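Local atomic coordinates of lipoprotein (Colwellia psychrerythraea, PDB entry 3O0Y), a protein that is a putative lipoprotein of unknown function, possibly related to metallopeptidases through its DUF885 family. Residues 318-323 and 336-341; 506-511 and 556-561. All blocks are in the same frame, centred on the assembly; numbering follows the deposited sequence.

Contact 1: 318-323 and 336-341; sequences GVMNEI and ERMVAL
Asn321 turns its amide toward Arg337 by setting CG anti to the backbone N (chi1 179°), while a bend of the arginine chain at chi3 (-74°) turns the guanidinium to present its NH1/NH2 end to the amide. Both terminal nitrogens then converge on a single acceptor: Asn321 OD1 lies 2.8 Å from Arg337 NH2 and 2.9 Å from Arg337 NH1. The oxygen sits in the guanidinium plane, but the amide itself is turned steeply, its plane 73° from that of the arginine; both donors are tilted from the carbonyl plane, and both bonds are appreciably bent. This fork of two donors helps hold OD1 in place, and asparagine suits the place because it offers a short, neutral acceptor to the arginine's charge. The guanidinium is anchored from its own side as well: Arg337 NH1 also bonds to Tyr329 O and NE to Thr333 O, so backbone carbonyls of the connecting segment position the group that grips Asn321.

Beside this polar pair runs an apolar one. Met320 CE comes within 4.0 Å of Met338 SD, the two side chains crossing at about a right angle; long, flexible methionines can bridge backbones that stay apart, the CA atoms of Met320 and Met338 being 9.7 Å from each other. The contact joins helix 302-326 to the short helix 334-342 that follows it after a brief loop, the two segments pointing roughly the same way. Val334 packs against Met320 and Asn321, Leu498 of helix 491-515 touches Met320, and Phe430 from a loop lies against Met338.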
ATOM      1  N   GLY A 318       1.890  27.615  -6.728  1.00  7.78           N
ATOM      2  CA  GLY A 318       1.402  28.994  -6.718  1.00  7.45           C
ATOM      3  C   GLY A 318       0.608  29.357  -5.490  1.00  7.67           C
ATOM      4  O   GLY A 318       0.789  30.422  -4.900  1.00  7.20           O
ATOM      5  N   VAL A 319      -0.178  28.408  -5.016  1.00  7.13           N
ATOM      6  CA  VAL A 319      -0.897  28.591  -3.765  1.00  5.93           C
ATOM      7  C   VAL A 319       0.068  28.703  -2.582  1.00  6.31           C
ATOM      8  O   VAL A 319      -0.078  29.572  -1.710  1.00  6.54           O
ATOM      9  CB  VAL A 319      -1.957  27.444  -3.515  1.00  7.45           C
ATOM     10  CG1 VAL A 319      -2.570  27.600  -2.138  1.00  4.92           C
ATOM     11  CG2 VAL A 319      -3.035  27.473  -4.626  1.00  6.98           C
ATOM     12  N   MET A 320       0.942  27.741  -2.451  1.00  4.96           N
ATOM     13  CA  MET A 320       1.953  27.744  -1.387  1.00  5.25           C
ATOM     14  C   MET A 320       2.761  29.045  -1.398  1.00  6.75           C
ATOM     15  O   MET A 320       3.031  29.592  -0.361  1.00  5.61           O
ATOM     16  CB  MET A 320       2.895  26.541  -1.574  1.00  4.50           C
ATOM     17  CG  MET A 320       2.240  25.197  -1.289  1.00  7.23           C
ATOM     18  SD  MET A 320       3.317  23.711  -1.660  1.00  2.00           S
ATOM     19  CE  MET A 320       4.394  23.825  -0.165  1.00 10.69           C
ATOM     20  N   ASN A 321       3.180  29.529  -2.585  1.00  5.26           N
ATOM     21  CA  ASN A 321       3.871  30.846  -2.651  1.00  4.63           C
ATOM     22  C   ASN A 321       3.104  31.961  -1.962  1.00  6.30           C
ATOM     23  O   ASN A 321       3.676  32.792  -1.223  1.00  5.09           O
ATOM     24  CB  ASN A 321       4.240  31.161  -4.093  1.00  5.65           C
ATOM     25  CG  ASN A 321       4.924  32.495  -4.228  1.00  6.47           C
ATOM     26  OD1 ASN A 321       6.060  32.676  -3.770  1.00  6.58           O
ATOM     27  ND2 ASN A 321       4.286  33.411  -4.983  1.00  6.41           N
ATOM     28  N   GLU A 322       1.790  32.036  -2.169  1.00  5.35           N
ATOM     29  CA  GLU A 322       1.018  33.079  -1.548  1.00  5.96           C
ATOM     30  C   GLU A 322       0.996  33.030  -0.016  1.00  6.26           C
ATOM     31  O   GLU A 322       1.118  34.043   0.684  1.00  5.75           O
ATOM     32  CB  GLU A 322      -0.440  33.065  -1.995  1.00  7.61           C
ATOM     33  CG  GLU A 322      -0.645  33.351  -3.441  1.00  7.66           C
ATOM     34  CD  GLU A 322      -0.213  34.689  -3.922  1.00 15.11           C
ATOM     35  OE1 GLU A 322      -0.084  35.642  -3.133  1.00 11.74           O
ATOM     36  OE2 GLU A 322      -0.071  34.800  -5.162  1.00 19.32           O
ATOM     37  N   ILE A 323       0.860  31.824   0.491  1.00  5.96           N
ATOM     38  CA  ILE A 323       0.857  31.640   1.927  1.00  6.49           C
ATOM     39  C   ILE A 323       2.224  31.980   2.492  1.00  4.05           C
ATOM     40  O   ILE A 323       2.316  32.627   3.534  1.00  4.54           O
ATOM     41  CB  ILE A 323       0.374  30.219   2.263  1.00  5.60           C
ATOM     42  CG1 ILE A 323      -1.050  29.985   1.758  1.00  7.13           C
ATOM     43  CG2 ILE A 323       0.595  29.829   3.730  1.00  6.07           C
ATOM     44  CD1 ILE A 323      -1.434  28.515   1.731  1.00  6.80           C
ATOM     45  N   GLU A 336      12.823  25.722  -1.847  1.00  8.44           N
ATOM     46  CA  GLU A 336      13.869  26.302  -1.049  1.00  7.78           C
ATOM     47  C   GLU A 336      13.322  26.798   0.252  1.00  8.99           C
ATOM     48  O   GLU A 336      13.985  26.682   1.284  1.00  8.95           O
ATOM     49  CB  GLU A 336      14.535  27.440  -1.820  1.00  9.94           C
ATOM     50  CG  GLU A 336      15.537  26.810  -2.819  1.00 13.97           C
ATOM     51  CD  GLU A 336      15.955  27.719  -3.955  1.00 22.37           C
ATOM     52  OE1 GLU A 336      15.392  28.820  -4.153  1.00 15.25           O
ATOM     53  OE2 GLU A 336      16.804  27.245  -4.755  1.00 25.25           O
ATOM     54  N   ARG A 337      12.148  27.414   0.173  1.00  6.82           N
ATOM     55  CA  ARG A 337      11.546  27.982   1.376  1.00  7.24           C
ATOM     56  C   ARG A 337      11.129  26.880   2.367  1.00  7.76           C
ATOM     57  O   ARG A 337      11.324  27.005   3.601  1.00  6.50           O
ATOM     58  CB  ARG A 337      10.397  28.943   1.027  1.00  7.29           C
ATOM     59  CG  ARG A 337      10.949  30.326   0.655  1.00  7.01           C
ATOM     60  CD  ARG A 337       9.925  31.279   0.146  1.00  6.00           C
ATOM     61  NE  ARG A 337       9.543  30.921  -1.223  1.00  8.50           N
ATOM     62  CZ  ARG A 337       8.497  31.422  -1.899  1.00  6.26           C
ATOM     63  NH1 ARG A 337       7.687  32.312  -1.354  1.00  6.02           N
ATOM     64  NH2 ARG A 337       8.246  31.029  -3.176  1.00  8.82           N
ATOM     65  N   MET A 338      10.584  25.780   1.854  1.00  7.32           N
ATOM     66  CA  MET A 338      10.222  24.676   2.715  1.00  6.51           C
ATOM     67  C   MET A 338      11.447  24.005   3.360  1.00  7.64           C
ATOM     68  O   MET A 338      11.421  23.620   4.545  1.00  8.55           O
ATOM     69  CB  MET A 338       9.380  23.663   1.952  1.00  6.94           C
ATOM     70  CG  MET A 338       8.008  24.206   1.454  1.00  7.64           C
ATOM     71  SD  MET A 338       6.901  24.909   2.692  1.00  3.30           S
ATOM     72  CE  MET A 338       6.685  23.461   3.774  1.00 13.32           C
ATOM     73  N   VAL A 339      12.536  23.918   2.608  1.00  6.79           N
ATOM     74  CA  VAL A 339      13.821  23.457   3.199  1.00  8.10           C
ATOM     75  C   VAL A 339      14.294  24.340   4.327  1.00  7.93           C
ATOM     76  O   VAL A 339      14.694  23.846   5.371  1.00  8.29           O
ATOM     77  CB  VAL A 339      14.876  23.358   2.099  1.00  8.83           C
ATOM     78  CG1 VAL A 339      16.235  23.216   2.737  1.00 13.70           C
ATOM     79  CG2 VAL A 339      14.530  22.220   1.132  1.00 13.94           C
ATOM     80  N   ALA A 340      14.194  25.663   4.146  1.00  9.04           N
ATOM     81  CA  ALA A 340      14.565  26.627   5.152  1.00  8.09           C
ATOM     82  C   ALA A 340      13.691  26.465   6.408  1.00  8.67           C
ATOM     83  O   ALA A 340      14.214  26.457   7.520  1.00  7.18           O
ATOM     84  CB  ALA A 340      14.392  28.118   4.620  1.00  7.21           C
ATOM     85  N   LEU A 341      12.397  26.262   6.232  1.00  7.57           N
ATOM     86  CA  LEU A 341      11.550  26.119   7.378  1.00  7.95           C
ATOM     87  C   LEU A 341      11.941  24.854   8.139  1.00  8.57           C
ATOM     88  O   LEU A 341      11.847  24.820   9.327  1.00  9.61           O
ATOM     89  CB  LEU A 341      10.075  26.051   6.979  1.00  8.36           C
ATOM     90  CG  LEU A 341       9.434  27.354   6.472  1.00 10.45           C
ATOM     91  CD1 LEU A 341       8.085  27.093   5.766  1.00 10.01           C
ATOM     92  CD2 LEU A 341       9.303  28.408   7.558  1.00  8.11           C
TER

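Contact 2: 506-511 and 556-561; sequences VRLVVD and YKLGML. With SO4 (sulfate ion), chain D.
One face of the Tyr556 ring carries Arg507 NH1, which stands over the ring centre 3.2 Å above its plane, a cation-pi contact with the guanidinium and ring planes 55° apart. At the guanidinium edge lies a sulfate ion, probably from the crystallisation liquor. Arg507 NH1 donates to sulfate O1 (3.0 Å) in a nearly straight bond of 165°, and NH2 reaches O4 at 2.9 Å, while Tyr556 OH, also bonded to Gln552, gives a 2.7 Å bond to O3. Arginine suits this place because one flat cation can serve the ring and the anion together; tyrosine answers with a face for the cation and a hydroxyl for the anion. Arg504 and Arg545 also bond to the sulfate, Tyr546 bonds to Arg507 NE, and Glu542 forms a salt bridge with NH2.

Leu508 supplies a branched apolar end for the helix interface: CD1 is 3.8 Å from Lys557 CB, and CD2 4.1 Å from Leu558 CG. The lysine's amine leads away to Glu501 and Glu312. The axes of segments 506-511 and 556-561, on helices 491-515 and 555-574, come within 9.9 Å with 131° between their directions, flanked by helix 302-326 and, on the Tyr556 side, helix 467-483.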
ATOM      1  N   VAL A 506       3.726  15.875  -8.139  1.00  7.20           N
ATOM      2  CA  VAL A 506       5.044  15.505  -8.680  1.00  5.29           C
ATOM      3  C   VAL A 506       5.099  14.048  -9.091  1.00  6.71           C
ATOM      4  O   VAL A 506       5.734  13.703 -10.117  1.00  5.48           O
ATOM      5  CB  VAL A 506       6.193  15.903  -7.715  1.00  7.15           C
ATOM      6  CG1 VAL A 506       7.552  15.327  -8.140  1.00  6.90           C
ATOM      7  CG2 VAL A 506       6.285  17.458  -7.645  1.00  6.25           C
ATOM      8  N   ARG A 507       4.471  13.155  -8.296  1.00  6.81           N
ATOM      9  CA  ARG A 507       4.394  11.751  -8.624  1.00  7.67           C
ATOM     10  C   ARG A 507       3.819  11.497 -10.004  1.00  8.28           C
ATOM     11  O   ARG A 507       4.335  10.652 -10.728  1.00  8.65           O
ATOM     12  CB  ARG A 507       3.601  10.979  -7.574  1.00  7.03           C
ATOM     13  CG  ARG A 507       4.368  10.706  -6.347  1.00  8.55           C
ATOM     14  CD  ARG A 507       3.584   9.857  -5.337  1.00  6.21           C
ATOM     15  NE  ARG A 507       4.433   9.371  -4.262  1.00  7.56           N
ATOM     16  CZ  ARG A 507       3.982   8.950  -3.073  1.00 12.06           C
ATOM     17  NH1 ARG A 507       2.676   8.872  -2.822  1.00 11.50           N
ATOM     18  NH2 ARG A 507       4.853   8.572  -2.130  1.00 12.04           N
ATOM     19  N   LEU A 508       2.811  12.238 -10.412  1.00  6.18           N
ATOM     20  CA  LEU A 508       2.252  12.080 -11.790  1.00  6.72           C
ATOM     21  C   LEU A 508       3.321  12.383 -12.848  1.00  8.45           C
ATOM     22  O   LEU A 508       3.475  11.697 -13.903  1.00  9.73           O
ATOM     23  CB  LEU A 508       1.073  13.029 -12.001  1.00  6.07           C
ATOM     24  CG  LEU A 508      -0.176  12.760 -11.144  1.00  7.63           C
ATOM     25  CD1 LEU A 508      -1.236  13.727 -11.717  1.00  7.91           C
ATOM     26  CD2 LEU A 508      -0.645  11.275 -11.232  1.00  6.45           C
ATOM     27  N   VAL A 509       4.110  13.421 -12.569  1.00  6.86           N
ATOM     28  CA  VAL A 509       5.123  13.861 -13.503  1.00  6.30           C
ATOM     29  C   VAL A 509       6.288  12.858 -13.599  1.00  6.29           C
ATOM     30  O   VAL A 509       6.766  12.468 -14.710  1.00  8.78           O
ATOM     31  CB  VAL A 509       5.667  15.231 -13.129  1.00  4.83           C
ATOM     32  CG1 VAL A 509       6.744  15.638 -14.144  1.00  7.46           C
ATOM     33  CG2 VAL A 509       4.582  16.315 -13.122  1.00  6.92           C
ATOM     34  N   VAL A 510       6.790  12.438 -12.430  1.00  6.54           N
ATOM     35  CA  VAL A 510       7.984  11.585 -12.411  1.00  6.58           C
ATOM     36  C   VAL A 510       7.682  10.101 -12.788  1.00  7.43           C
ATOM     37  O   VAL A 510       8.553   9.418 -13.372  1.00  7.27           O
ATOM     38  CB  VAL A 510       8.808  11.658 -11.065  1.00  8.57           C
ATOM     39  CG1 VAL A 510       9.381  13.116 -10.847  1.00 10.45           C
ATOM     40  CG2 VAL A 510       8.014  11.173  -9.885  1.00 10.64           C
ATOM     41  N   ASP A 511       6.499   9.577 -12.451  1.00  7.57           N
ATOM     42  CA  ASP A 511       6.233   8.163 -12.794  1.00  7.40           C
ATOM     43  C   ASP A 511       6.044   8.056 -14.294  1.00  7.34           C
ATOM     44  O   ASP A 511       6.657   7.197 -14.935  1.00  8.55           O
ATOM     45  CB  ASP A 511       5.006   7.660 -12.026  1.00  6.33           C
ATOM     46  CG  ASP A 511       4.772   6.176 -12.188  1.00  7.88           C
ATOM     47  OD1 ASP A 511       5.433   5.399 -11.483  1.00 11.08           O
ATOM     48  OD2 ASP A 511       3.972   5.810 -13.070  1.00 11.12           O
ATOM     49  N   TYR A 556      -2.789   8.319  -6.454  1.00  8.52           N
ATOM     50  CA  TYR A 556      -2.998   9.326  -5.401  1.00  6.92           C
ATOM     51  C   TYR A 556      -3.718  10.526  -6.017  1.00  8.18           C
ATOM     52  O   TYR A 556      -4.835  10.893  -5.606  1.00  7.67           O
ATOM     53  CB  TYR A 556      -1.650   9.800  -4.805  1.00  8.22           C
ATOM     54  CG  TYR A 556      -0.890   8.719  -4.120  1.00  6.41           C
ATOM     55  CD1 TYR A 556      -0.992   8.552  -2.747  1.00  6.80           C
ATOM     56  CD2 TYR A 556      -0.130   7.782  -4.844  1.00  8.38           C
ATOM     57  CE1 TYR A 556      -0.409   7.510  -2.144  1.00  9.94           C
ATOM     58  CE2 TYR A 556       0.483   6.752  -4.210  1.00  8.93           C
ATOM     59  CZ  TYR A 556       0.300   6.567  -2.880  1.00  6.86           C
ATOM     60  OH  TYR A 556       0.917   5.520  -2.248  1.00  9.39           O
ATOM     61  N   LYS A 557      -3.080  11.194  -6.973  1.00  7.82           N
ATOM     62  CA  LYS A 557      -3.707  12.361  -7.571  1.00  7.21           C
ATOM     63  C   LYS A 557      -4.857  11.978  -8.508  1.00  7.37           C
ATOM     64  O   LYS A 557      -5.810  12.717  -8.603  1.00  7.41           O
ATOM     65  CB  LYS A 557      -2.697  13.281  -8.257  1.00  7.99           C
ATOM     66  CG  LYS A 557      -2.258  14.379  -7.365  1.00 11.23           C
ATOM     67  CD  LYS A 557      -3.391  15.432  -7.343  1.00 11.72           C
ATOM     68  CE  LYS A 557      -3.225  16.478  -6.306  1.00 14.69           C
ATOM     69  NZ  LYS A 557      -4.331  17.576  -6.379  1.00 13.55           N
ATOM     70  N   LEU A 558      -4.729  10.956  -9.351  1.00  7.90           N
ATOM     71  CA  LEU A 558      -5.838  10.681 -10.287  1.00  7.32           C
ATOM     72  C   LEU A 558      -7.137  10.348  -9.498  1.00  7.97           C
ATOM     73  O   LEU A 558      -8.231  10.791  -9.844  1.00  9.67           O
ATOM     74  CB  LEU A 558      -5.463   9.593 -11.266  1.00  6.82           C
ATOM     75  CG  LEU A 558      -4.355   9.977 -12.219  1.00  8.25           C
ATOM     76  CD1 LEU A 558      -4.016   8.797 -13.151  1.00  9.92           C
ATOM     77  CD2 LEU A 558      -4.664  11.276 -12.958  1.00  9.08           C
ATOM     78  N   GLY A 559      -7.009   9.599  -8.394  1.00  7.40           N
ATOM     79  CA  GLY A 559      -8.134   9.272  -7.623  1.00  6.94           C
ATOM     80  C   GLY A 559      -8.684  10.510  -6.912  1.00  6.51           C
ATOM     81  O   GLY A 559      -9.903  10.694  -6.875  1.00  7.09           O
ATOM     82  N   MET A 560      -7.825  11.343  -6.328  1.00  6.91           N
ATOM     83  CA  MET A 560      -8.252  12.535  -5.650  1.00  6.77           C
ATOM     84  C   MET A 560      -9.007  13.488  -6.607  1.00  7.84           C
ATOM     85  O   MET A 560     -10.088  14.006  -6.253  1.00  7.32           O
ATOM     86  CB  MET A 560      -7.078  13.234  -4.927  1.00  6.09           C
ATOM     87  CG  MET A 560      -7.506  14.442  -4.089  1.00  8.46           C
ATOM     88  SD  MET A 560      -6.115  15.767  -3.959  1.00  8.43           S
ATOM     89  CE  MET A 560      -6.869  16.894  -2.714  1.00 13.84           C
ATOM     90  N   LEU A 561      -8.452  13.652  -7.812  1.00  6.86           N
ATOM     91  CA  LEU A 561      -9.066  14.555  -8.799  1.00  7.27           C
ATOM     92  C   LEU A 561     -10.454  14.065  -9.189  1.00  6.51           C
ATOM     93  O   LEU A 561     -11.363  14.855  -9.361  1.00  6.30           O
ATOM     94  CB  LEU A 561      -8.136  14.660 -10.003  1.00  6.57           C
ATOM     95  CG  LEU A 561      -6.904  15.514  -9.758  1.00  9.06           C
ATOM     96  CD1 LEU A 561      -5.898  15.279 -10.899  1.00 11.25           C
ATOM     97  CD2 LEU A 561      -7.204  17.021  -9.678  1.00 11.57           C
TER
HETATM   98  S   SO4 D 610       2.461   7.081   0.525  1.00 22.32           S
HETATM   99  O1  SO4 D 610       1.892   8.364   0.031  1.00 20.64           O
HETATM  100  O2  SO4 D 610       2.602   7.173   1.940  1.00 25.87           O
HETATM  101  O3  SO4 D 610       1.555   5.930   0.292  1.00 24.42           O
HETATM  102  O4  SO4 D 610       3.643   6.733  -0.218  1.00 29.62           O

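Both segments of contact 1 precede those of contact 2 in the chain, and the centres of the two contacts lie 20 Å apart, with nearest atoms about 9 Å from each other. Both fall within the DUF885 range, contact 1 being the more peripheral at 29 Å from the centre of the chain against 15 Å. Helices 302-326 and 491-515 tie them together: the first supplies one segment of contact 1 and flanks contact 2, the second supplies one segment of contact 2 and touches Met320 and Ile323. Thus an outer pair of successive helices and the inner helix pair where the sulfate sits belong to one continuous, largely helical body.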